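Long-range contacts in probable chaperone (Pseudomonas aeruginosa, PDB 4JMF), which probably acts as a type III secretion chaperone of the CesT family, binding an effector protein before its export: residues B[48-54]-B[84-90]; B[1-5]-B[39-45]; B[70-74]-B[103-108]. All coordinates share one frame; numbering follows the deposited sequence.

Interaction 1: residues B[48-54]-B[84-90]; sequences LMFTRLE and ERLLWNR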
loop_
_atom_site.group_PDB
_atom_site.type_symbol
_atom_site.label_atom_id
_atom_site.label_comp_id
_atom_site.label_asym_id
_atom_site.label_seq_id
_atom_site.Cartn_x
_atom_site.Cartn_y
_atom_site.Cartn_z
ATOM N N LEU B 48 -9.514 -0.482 -4.202
ATOM C CA LEU B 48 -8.766 0.759 -4.054
ATOM C C LEU B 48 -9.686 1.811 -3.461
ATOM O O LEU B 48 -10.773 2.031 -3.982
ATOM C CB LEU B 48 -8.269 1.222 -5.423
ATOM C CG LEU B 48 -7.499 2.538 -5.514
ATOM C CD1 LEU B 48 -6.081 2.384 -4.933
ATOM C CD2 LEU B 48 -7.456 3.020 -6.974
ATOM N N MET B 49 -9.271 2.441 -2.361
ATOM C CA MET B 49 -10.022 3.565 -1.806
ATOM C C MET B 49 -9.155 4.807 -1.874
ATOM O O MET B 49 -7.960 4.752 -1.563
ATOM C CB MET B 49 -10.390 3.318 -0.339
ATOM C CG MET B 49 -11.218 2.072 -0.088
ATOM S SD MET B 49 -11.815 2.098 1.604
ATOM C CE MET B 49 -12.723 0.557 1.692
ATOM N N PHE B 50 -9.738 5.938 -2.251
ATOM C CA PHE B 50 -8.924 7.150 -2.306
ATOM C C PHE B 50 -9.737 8.415 -2.163
ATOM O O PHE B 50 -10.954 8.410 -2.354
ATOM C CB PHE B 50 -8.083 7.193 -3.597
ATOM C CG PHE B 50 -8.900 7.161 -4.864
ATOM C CD1 PHE B 50 -9.165 8.329 -5.566
ATOM C CD2 PHE B 50 -9.381 5.957 -5.370
ATOM C CE1 PHE B 50 -9.915 8.292 -6.749
ATOM C CE2 PHE B 50 -10.129 5.913 -6.549
ATOM C CZ PHE B 50 -10.393 7.080 -7.235
ATOM N N THR B 51 -9.047 9.504 -1.830
ATOM C CA THR B 51 -9.696 10.794 -1.723
ATOM C C THR B 51 -8.771 11.841 -2.357
ATOM O O THR B 51 -7.541 11.786 -2.195
ATOM C CB THR B 51 -10.034 11.107 -0.239
ATOM O OG1 THR B 51 -10.736 12.348 -0.126
ATOM C CG2 THR B 51 -8.782 11.139 0.616
ATOM N N ARG B 52 -9.355 12.760 -3.117
ATOM C CA ARG B 52 -8.574 13.801 -3.784
ATOM C C ARG B 52 -8.336 14.946 -2.814
ATOM O O ARG B 52 -9.282 15.479 -2.225
ATOM C CB ARG B 52 -9.316 14.301 -5.028
ATOM C CG ARG B 52 -8.631 15.422 -5.795
ATOM C CD ARG B 52 -9.309 16.766 -5.554
ATOM N NE ARG B 52 -8.752 17.836 -6.387
ATOM C CZ ARG B 52 -9.139 19.110 -6.324
ATOM N NH1 ARG B 52 -10.081 19.483 -5.462
ATOM N NH2 ARG B 52 -8.573 20.015 -7.110
ATOM N N LEU B 53 -7.074 15.295 -2.609
ATOM C CA LEU B 53 -6.737 16.422 -1.749
ATOM C C LEU B 53 -6.429 17.630 -2.625
ATOM O O LEU B 53 -6.464 17.545 -3.862
ATOM C CB LEU B 53 -5.519 16.083 -0.890
ATOM C CG LEU B 53 -5.633 14.809 -0.048
ATOM C CD1 LEU B 53 -4.338 14.546 0.693
ATOM C CD2 LEU B 53 -6.800 14.889 0.938
ATOM N N GLU B 54 -6.140 18.763 -1.995
ATOM C CA GLU B 54 -5.637 19.912 -2.740
ATOM C C GLU B 54 -4.129 20.036 -2.532
ATOM O O GLU B 54 -3.348 19.393 -3.249
ATOM C CB GLU B 54 -6.405 21.197 -2.378
ATOM C CG GLU B 54 -7.825 21.202 -2.962
ATOM C CD GLU B 54 -8.672 22.408 -2.560
ATOM O OE1 GLU B 54 -8.099 23.477 -2.247
ATOM O OE2 GLU B 54 -9.924 22.280 -2.565
ATOM N N GLU B 84 -3.293 16.032 -10.079
ATOM C CA GLU B 84 -4.160 15.765 -8.932
ATOM C C GLU B 84 -3.464 14.914 -7.879
ATOM O O GLU B 84 -2.867 13.874 -8.196
ATOM C CB GLU B 84 -5.469 15.086 -9.375
ATOM C CG GLU B 84 -6.324 15.955 -10.268
ATOM C CD GLU B 84 -7.206 16.910 -9.495
ATOM O OE1 GLU B 84 -8.328 17.160 -9.973
ATOM O OE2 GLU B 84 -6.797 17.402 -8.417
ATOM N N ARG B 85 -3.546 15.364 -6.630
ATOM C CA ARG B 85 -2.934 14.667 -5.507
ATOM C C ARG B 85 -3.967 13.764 -4.831
ATOM O O ARG B 85 -5.048 14.220 -4.441
ATOM C CB ARG B 85 -2.325 15.688 -4.539
ATOM C CG ARG B 85 -1.252 16.561 -5.247
ATOM C CD ARG B 85 -0.716 17.718 -4.412
ATOM N NE ARG B 85 0.165 17.305 -3.315
ATOM C CZ ARG B 85 -0.225 17.145 -2.050
ATOM N NH1 ARG B 85 -1.494 17.337 -1.706
ATOM N NH2 ARG B 85 0.653 16.792 -1.115
ATOM N N LEU B 86 -3.638 12.481 -4.712
ATOM C CA LEU B 86 -4.603 11.485 -4.230
ATOM C C LEU B 86 -4.030 10.720 -3.046
ATOM O O LEU B 86 -2.908 10.189 -3.117
ATOM C CB LEU B 86 -4.973 10.503 -5.348
ATOM C CG LEU B 86 -5.518 11.036 -6.677
ATOM C CD1 LEU B 86 -5.859 9.882 -7.611
ATOM C CD2 LEU B 86 -6.748 11.918 -6.470
ATOM N N LEU B 87 -4.787 10.687 -1.952
ATOM C CA LEU B 87 -4.447 9.874 -0.782
ATOM C C LEU B 87 -5.199 8.549 -0.964
ATOM O O LEU B 87 -6.401 8.562 -1.191
ATOM C CB LEU B 87 -4.930 10.588 0.483
ATOM C CG LEU B 87 -4.633 9.984 1.845
ATOM C CD1 LEU B 87 -3.158 10.113 2.114
ATOM C CD2 LEU B 87 -5.438 10.695 2.931
ATOM N N TRP B 88 -4.506 7.415 -0.890
ATOM C CA TRP B 88 -5.125 6.151 -1.284
ATOM C C TRP B 88 -4.617 4.975 -0.490
ATOM O O TRP B 88 -3.491 4.986 0.030
ATOM C CB TRP B 88 -4.874 5.865 -2.769
ATOM C CG TRP B 88 -3.414 5.712 -3.113
ATOM C CD1 TRP B 88 -2.527 6.720 -3.386
ATOM C CD2 TRP B 88 -2.671 4.487 -3.220
ATOM N NE1 TRP B 88 -1.283 6.198 -3.668
ATOM C CE2 TRP B 88 -1.343 4.830 -3.566
ATOM C CE3 TRP B 88 -2.998 3.131 -3.058
ATOM C CZ2 TRP B 88 -0.343 3.869 -3.755
ATOM C CZ3 TRP B 88 -2.001 2.173 -3.249
ATOM C CH2 TRP B 88 -0.687 2.550 -3.596
ATOM N N ASN B 89 -5.449 3.940 -0.406
ATOM C CA ASN B 89 -4.956 2.653 0.073
ATOM C C ASN B 89 -5.600 1.525 -0.718
ATOM O O ASN B 89 -6.470 1.778 -1.558
ATOM C CB ASN B 89 -5.098 2.506 1.593
ATOM C CG ASN B 89 -6.538 2.597 2.070
ATOM O OD1 ASN B 89 -7.489 2.456 1.286
ATOM N ND2 ASN B 89 -6.705 2.816 3.373
ATOM N N ARG B 90 -5.151 0.293 -0.507
ATOM C CA ARG B 90 -5.659 -0.820 -1.307
ATOM C C ARG B 90 -5.581 -2.127 -0.539
ATOM O O ARG B 90 -4.616 -2.365 0.196
ATOM C CB ARG B 90 -4.875 -0.951 -2.613
ATOM C CG ARG B 90 -5.296 -2.161 -3.443
ATOM C CD ARG B 90 -5.015 -1.938 -4.909
ATOM N NE ARG B 90 -3.627 -1.652 -5.092
ATOM C CZ ARG B 90 -3.104 -0.945 -6.085
ATOM N NH1 ARG B 90 -3.849 -0.422 -7.071
ATOM N NH2 ARG B 90 -1.803 -0.777 -6.068
HETATM O O HOH W 1 -5.092 17.538 -6.318
#
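Trp88 and Phe50 face each other as a non-hydrogen-bonded pair of two antiparallel strands, 48-53 and 85-90, and their CB atoms come within 3.6 Å. With CG of each wedged between backbone N and carbonyl carbon (chi1 62° and 59°), both rings rise from the sheet on the same face yet part company. The phenyl ring lies beside Leu86, both side chains pointing the same way, while the indole leads away from the partner strand and Leu48 reaches after it, CD1 3.7 Å from Trp88 CE3. Trp88 CZ3 lies over one face of the Arg90 guanidinium, toward its rim.

Further along that face Arg52 crosses Glu84. Arg52 NE meets Glu84 OE2 at 2.9 Å, in the guanidinium plane and on the syn side of the oxygen but tilted out of the carboxylate plane; the two planar groups stand 87° apart. A water also donates to Glu84 OE2 and to Leu53 O.

On the other face Leu87 CB packs 3.9 Å from Thr51 CG2, and Met49 CB lies 3.4 Å from Asn89 OD1, which accepts from Gln104 NE2 while Asn89 ND2 donates to Cys72 O. Backbone bonds such as Asn89 N to Met49 O (2.9 Å) zip the strands together. The chemistry grades from an apolar, buried centre to a salt bridge at one end, where Arg52 is exposed and one carboxylate oxygen takes NE, weakly NH2, and the water.

Interaction 2: residues B[1-5]-B[39-45]; sequences MNPLY and LAEHPTD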
loop_
_atom_site.group_PDB
_atom_site.type_symbol
_atom_site.label_atom_id
_atom_site.label_comp_id
_atom_site.label_asym_id
_atom_site.label_seq_id
_atom_site.Cartn_x
_atom_site.Cartn_y
_atom_site.Cartn_z
ATOM N N MET B 1 -20.729 -6.508 -12.568
ATOM C CA MET B 1 -19.407 -6.407 -11.964
ATOM C C MET B 1 -18.910 -7.766 -11.470
ATOM O O MET B 1 -19.634 -8.772 -11.551
ATOM C CB MET B 1 -19.430 -5.397 -10.810
ATOM C CG MET B 1 -20.520 -5.654 -9.764
ATOM S SD MET B 1 -20.650 -4.367 -8.491
ATOM C CE MET B 1 -20.852 -2.927 -9.525
ATOM N N ASN B 2 -17.667 -7.789 -10.983
ATOM C CA ASN B 2 -17.106 -8.945 -10.281
ATOM C C ASN B 2 -17.919 -9.213 -9.007
ATOM O O ASN B 2 -17.974 -8.363 -8.106
ATOM C CB ASN B 2 -15.632 -8.666 -9.946
ATOM C CG ASN B 2 -14.963 -9.786 -9.132
ATOM O OD1 ASN B 2 -15.567 -10.829 -8.827
ATOM N ND2 ASN B 2 -13.689 -9.566 -8.784
ATOM N N PRO B 3 -18.554 -10.395 -8.930
ATOM C CA PRO B 3 -19.389 -10.787 -7.785
ATOM C C PRO B 3 -18.678 -10.622 -6.445
ATOM O O PRO B 3 -19.323 -10.255 -5.455
ATOM C CB PRO B 3 -19.649 -12.274 -8.040
ATOM C CG PRO B 3 -19.569 -12.419 -9.509
ATOM C CD PRO B 3 -18.532 -11.438 -9.975
ATOM N N LEU B 4 -17.375 -10.876 -6.418
ATOM C CA LEU B 4 -16.599 -10.774 -5.181
ATOM C C LEU B 4 -16.414 -9.320 -4.754
ATOM O O LEU B 4 -16.346 -9.018 -3.557
ATOM C CB LEU B 4 -15.231 -11.448 -5.346
ATOM C CG LEU B 4 -15.236 -12.882 -5.890
ATOM C CD1 LEU B 4 -13.813 -13.407 -6.078
ATOM C CD2 LEU B 4 -16.012 -13.790 -4.966
ATOM N N TYR B 5 -16.322 -8.421 -5.737
ATOM C CA TYR B 5 -16.239 -6.992 -5.451
ATOM C C TYR B 5 -17.600 -6.489 -4.974
ATOM O O TYR B 5 -17.685 -5.753 -3.985
ATOM C CB TYR B 5 -15.755 -6.198 -6.675
ATOM C CG TYR B 5 -15.717 -4.700 -6.457
ATOM C CD1 TYR B 5 -14.668 -4.111 -5.768
ATOM C CD2 TYR B 5 -16.724 -3.878 -6.944
ATOM C CE1 TYR B 5 -14.629 -2.746 -5.560
ATOM C CE2 TYR B 5 -16.696 -2.510 -6.741
ATOM C CZ TYR B 5 -15.639 -1.952 -6.045
ATOM O OH TYR B 5 -15.581 -0.585 -5.834
ATOM N N LEU B 39 -14.224 4.466 -4.336
ATOM C CA LEU B 39 -13.894 3.056 -4.201
ATOM C C LEU B 39 -13.945 2.473 -5.588
ATOM O O LEU B 39 -14.841 2.805 -6.361
ATOM C CB LEU B 39 -14.939 2.327 -3.352
ATOM C CG LEU B 39 -15.555 3.078 -2.178
ATOM C CD1 LEU B 39 -16.678 2.235 -1.535
ATOM C CD2 LEU B 39 -14.507 3.409 -1.177
ATOM N N ALA B 40 -12.993 1.608 -5.913
ATOM C CA ALA B 40 -13.013 0.970 -7.216
ATOM C C ALA B 40 -12.289 -0.345 -7.123
ATOM O O ALA B 40 -11.423 -0.514 -6.270
ATOM C CB ALA B 40 -12.331 1.866 -8.253
ATOM N N GLU B 41 -12.629 -1.274 -8.003
ATOM C CA GLU B 41 -11.831 -2.481 -8.123
ATOM C C GLU B 41 -10.606 -2.172 -8.986
ATOM O O GLU B 41 -10.736 -1.902 -10.179
ATOM C CB GLU B 41 -12.627 -3.605 -8.770
ATOM C CG GLU B 41 -11.841 -4.905 -8.771
ATOM C CD GLU B 41 -12.583 -6.059 -9.420
ATOM O OE1 GLU B 41 -13.609 -5.827 -10.105
ATOM O OE2 GLU B 41 -12.122 -7.210 -9.247
ATOM N N HIS B 42 -9.416 -2.224 -8.398
ATOM C CA HIS B 42 -8.227 -1.787 -9.132
ATOM C C HIS B 42 -6.970 -2.247 -8.431
ATOM O O HIS B 42 -6.681 -1.788 -7.329
ATOM C CB HIS B 42 -8.215 -0.260 -9.245
ATOM C CG HIS B 42 -7.180 0.269 -10.190
ATOM N ND1 HIS B 42 -5.901 0.592 -9.789
ATOM C CD2 HIS B 42 -7.238 0.544 -11.516
ATOM C CE1 HIS B 42 -5.214 1.048 -10.825
ATOM N NE2 HIS B 42 -6.004 1.028 -11.885
ATOM N N PRO B 43 -6.237 -3.193 -9.038
ATOM C CA PRO B 43 -6.615 -3.934 -10.247
ATOM C C PRO B 43 -7.646 -4.963 -9.863
ATOM O O PRO B 43 -8.174 -4.907 -8.741
ATOM C CB PRO B 43 -5.318 -4.651 -10.641
ATOM C CG PRO B 43 -4.601 -4.854 -9.311
ATOM C CD PRO B 43 -4.949 -3.644 -8.479
ATOM N N THR B 44 -7.935 -5.879 -10.779
ATOM C CA THR B 44 -8.857 -6.971 -10.513
ATOM C C THR B 44 -8.543 -7.631 -9.170
ATOM O O THR B 44 -7.369 -7.821 -8.816
ATOM C CB THR B 44 -8.794 -7.982 -11.658
ATOM O OG1 THR B 44 -9.103 -7.287 -12.867
ATOM C CG2 THR B 44 -9.820 -9.103 -11.470
ATOM N N ASP B 45 -9.601 -7.915 -8.409
ATOM C CA ASP B 45 -9.511 -8.574 -7.097
ATOM C C ASP B 45 -8.869 -7.749 -5.988
ATOM O O ASP B 45 -8.583 -8.282 -4.912
ATOM C CB ASP B 45 -8.832 -9.947 -7.208
ATOM C CG ASP B 45 -9.644 -10.927 -8.033
ATOM O OD1 ASP B 45 -10.879 -10.992 -7.839
ATOM O OD2 ASP B 45 -9.047 -11.611 -8.888
HETATM O O HOH W 2 -16.116 -4.942 -10.330
#
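Leu39 meets the N-terminal helix through Tyr5, whose hydroxyl oxygen OH comes 3.9 Å from Leu39 CB. The phenol reaches the strand because its CG lies opposite the backbone N (chi1 177°), which sends the ring across the backbone at Ala40. There OH sits 3.3 Å from Ala40 CA in plain van der Waals packing.

Glu41 carries most of this segment's share. Its CB rests over one face of the Tyr5 ring, 4.0 Å from the centroid and displaced toward the rim, a CH-pi contact. From there the glutamate runs out extended, sliding past the tyrosine in the opposite direction, with carboxylate and ring planes nearly parallel (4° apart). At its end OE2 is gripped twice: Asn2 ND2 donates from 2.9 Å on the syn side, tilted out of the carboxylate plane though the oxygen lies in the amide plane, and Asp45 N uses the anti lone pair at 2.7 Å in an almost straight bond. OE1 takes a water that is also weakly bound to Asn2 N.

After the turn through a cis peptide before Pro43, Asp45 comes back beside the same asparagine. Asp45 OD1 accepts from Asn2 ND2 at 3.3 Å, from above the carboxylate plane, so one amide nitrogen serves two carboxylates. The other end of that amide caps the helix: Asn2 OD1 accepts from Leu4 N at 3.0 Å, making Asn2 the N-cap residue and tying the helix start to the strand end.

The contact therefore pins the first turn of helix 3-15 against the end of strand 35-41. Leu47 of strand 46-53 touches both Tyr5 and Leu39, Leu93 lies against Tyr5 and Asn2, and Ile9 and Leu12 continue the helix packing onto Leu39.

Interaction 3: residues B[70-74]-B[103-108]; sequences DPCKP and HQLEQL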
loop_
_atom_site.group_PDB
_atom_site.type_symbol
_atom_site.label_atom_id
_atom_site.label_comp_id
_atom_site.label_asym_id
_atom_site.label_seq_id
_atom_site.Cartn_x
_atom_site.Cartn_y
_atom_site.Cartn_z
ATOM N N ASP B 70 0.436 -1.307 9.841
ATOM C CA ASP B 70 -0.926 -1.415 9.293
ATOM C C ASP B 70 -0.914 -1.206 7.787
ATOM O O ASP B 70 -0.702 -0.085 7.323
ATOM C CB ASP B 70 -1.836 -0.357 9.939
ATOM C CG ASP B 70 -3.310 -0.574 9.624
ATOM O OD1 ASP B 70 -3.631 -1.212 8.591
ATOM O OD2 ASP B 70 -4.159 -0.102 10.418
ATOM N N PRO B 71 -1.167 -2.274 7.014
ATOM C CA PRO B 71 -1.167 -2.181 5.544
ATOM C C PRO B 71 -2.209 -1.212 4.970
ATOM O O PRO B 71 -2.070 -0.816 3.799
ATOM C CB PRO B 71 -1.496 -3.615 5.098
ATOM C CG PRO B 71 -1.096 -4.477 6.272
ATOM C CD PRO B 71 -1.438 -3.647 7.479
ATOM N N CYS B 72 -3.215 -0.823 5.756
ATOM C CA CYS B 72 -4.213 0.126 5.262
ATOM C C CYS B 72 -3.797 1.580 5.461
ATOM O O CYS B 72 -4.563 2.496 5.128
ATOM C CB CYS B 72 -5.572 -0.113 5.928
ATOM S SG CYS B 72 -6.317 -1.704 5.484
ATOM N N LYS B 73 -2.613 1.804 6.030
ATOM C CA LYS B 73 -2.120 3.187 6.165
ATOM C C LYS B 73 -2.023 3.724 4.749
ATOM O O LYS B 73 -1.417 3.084 3.883
ATOM C CB LYS B 73 -0.746 3.239 6.824
ATOM C CG LYS B 73 -0.162 4.656 6.868
ATOM C CD LYS B 73 1.277 4.645 7.343
ATOM C CE LYS B 73 1.823 6.077 7.412
ATOM N NZ LYS B 73 3.227 6.119 7.916
ATOM N N PRO B 74 -2.669 4.867 4.483
ATOM C CA PRO B 74 -2.733 5.305 3.086
ATOM C C PRO B 74 -1.446 5.964 2.603
ATOM O O PRO B 74 -0.567 6.332 3.390
ATOM C CB PRO B 74 -3.885 6.320 3.086
ATOM C CG PRO B 74 -3.920 6.833 4.487
ATOM C CD PRO B 74 -3.434 5.742 5.387
ATOM N N HIS B 103 -12.286 -1.008 8.362
ATOM C CA HIS B 103 -10.973 -0.528 8.799
ATOM C C HIS B 103 -10.208 0.189 7.681
ATOM O O HIS B 103 -9.565 1.221 7.923
ATOM C CB HIS B 103 -10.145 -1.684 9.362
ATOM C CG HIS B 103 -8.836 -1.262 9.950
ATOM N ND1 HIS B 103 -8.728 -0.707 11.206
ATOM C CD2 HIS B 103 -7.576 -1.310 9.451
ATOM C CE1 HIS B 103 -7.458 -0.438 11.462
ATOM N NE2 HIS B 103 -6.739 -0.791 10.413
ATOM N N GLN B 104 -10.270 -0.348 6.464
ATOM C CA GLN B 104 -9.576 0.280 5.333
ATOM C C GLN B 104 -10.045 1.706 5.113
ATOM O O GLN B 104 -9.234 2.620 4.933
ATOM C CB GLN B 104 -9.761 -0.513 4.039
ATOM C CG GLN B 104 -8.906 0.025 2.884
ATOM C CD GLN B 104 -9.129 -0.716 1.575
ATOM O OE1 GLN B 104 -9.784 -1.764 1.543
ATOM N NE2 GLN B 104 -8.572 -0.175 0.478
ATOM N N LEU B 105 -11.358 1.906 5.108
ATOM C CA LEU B 105 -11.891 3.244 4.888
ATOM C C LEU B 105 -11.521 4.159 6.055
ATOM O O LEU B 105 -11.174 5.329 5.856
ATOM C CB LEU B 105 -13.412 3.199 4.686
ATOM C CG LEU B 105 -14.123 4.541 4.470
ATOM C CD1 LEU B 105 -13.609 5.246 3.198
ATOM C CD2 LEU B 105 -15.644 4.340 4.388
ATOM N N GLU B 106 -11.577 3.620 7.268
ATOM C CA GLU B 106 -11.321 4.422 8.454
ATOM C C GLU B 106 -9.896 4.943 8.470
ATOM O O GLU B 106 -9.668 6.107 8.814
ATOM C CB GLU B 106 -11.585 3.606 9.720
ATOM C CG GLU B 106 -11.605 4.442 10.999
ATOM C CD GLU B 106 -12.519 3.835 12.048
ATOM O OE1 GLU B 106 -12.144 2.799 12.652
ATOM O OE2 GLU B 106 -13.622 4.395 12.260
ATOM N N GLN B 107 -8.943 4.096 8.089
ATOM C CA GLN B 107 -7.544 4.527 8.049
ATOM C C GLN B 107 -7.322 5.578 6.960
ATOM O O GLN B 107 -6.524 6.504 7.139
ATOM C CB GLN B 107 -6.607 3.331 7.866
ATOM C CG GLN B 107 -6.631 2.352 9.031
ATOM C CD GLN B 107 -6.293 3.032 10.343
ATOM O OE1 GLN B 107 -5.207 3.601 10.501
ATOM N NE2 GLN B 107 -7.227 2.986 11.293
ATOM N N LEU B 108 -8.032 5.443 5.839
ATOM C CA LEU B 108 -7.972 6.459 4.789
ATOM C C LEU B 108 -8.448 7.792 5.354
ATOM O O LEU B 108 -7.741 8.806 5.283
ATOM C CB LEU B 108 -8.845 6.073 3.589
ATOM C CG LEU B 108 -8.836 7.097 2.449
ATOM C CD1 LEU B 108 -7.422 7.274 1.877
ATOM C CD2 LEU B 108 -9.828 6.717 1.344
#
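A type I turn from Asp70 to Lys73 brings the loop against helix 98-114, with Cys72 CA 5.4 Å from Gln104 CA and Pro74 CA 5.6 Å from Leu108 CA. Asp70 and His103 reach for each other from opposite directions: His103 NE2 donates to Asp70 OD2 at 2.7 Å, using the syn lone pair, with carboxylate and imidazole only 10° from coplanar. The other oxygen, Asp70 OD1, accepts from Cys72 N at 2.9 Å in an Asx turn, so the carboxylate that grips the helix is itself held by its own loop. With CG anti to the carbonyl carbon (chi1 -64°), Gln107 sets CG over the rim of one imidazole face, and this should help to fix the ring's rotation.

Cys72 SG rests 3.8 Å from Gln104 CA and also faces the edge of the His103 ring in a sulfur-aromatic contact. One helical turn further along, Pro74 CD packs against Gln107 O, and Pro74 CB meets Leu108 CD1 at 3.9 Å. The amide of Gln107 has its polar partner on the backbone of another protein's chain.

A His-carboxylate hydrogen bond and an Asx turn, set beside apolar packing, fasten the loop that leads into strand 75-78 onto the C-terminal helix, within the alpha+beta fold of CesT-family secretion chaperones.

Overall arrangement
Interaction 2 comes first along the chain and closes before the other two open, whereas interactions 1 and 3 alternate their segments. Interactions 1 and 2 share the antiparallel sheet, where strands 35-41 and 46-53 are neighbours; their centres lie about 17 Å apart, bridged by Leu48 N to Ala40 O. Interactions 1 and 3, centres about 12 Å apart, touch through Asn89. Interactions 2 and 3 have centres about 18 Å apart and do not touch. Interaction 2 sets helix 3-15 on the sheet; interaction 3 holds helix 98-114 to the loop before strand 75-78, and Asn89 and Met49 link that helix to the sheet. All three touch the second subunit and another protein's chain, consistent with a dimeric chaperone holding its partner.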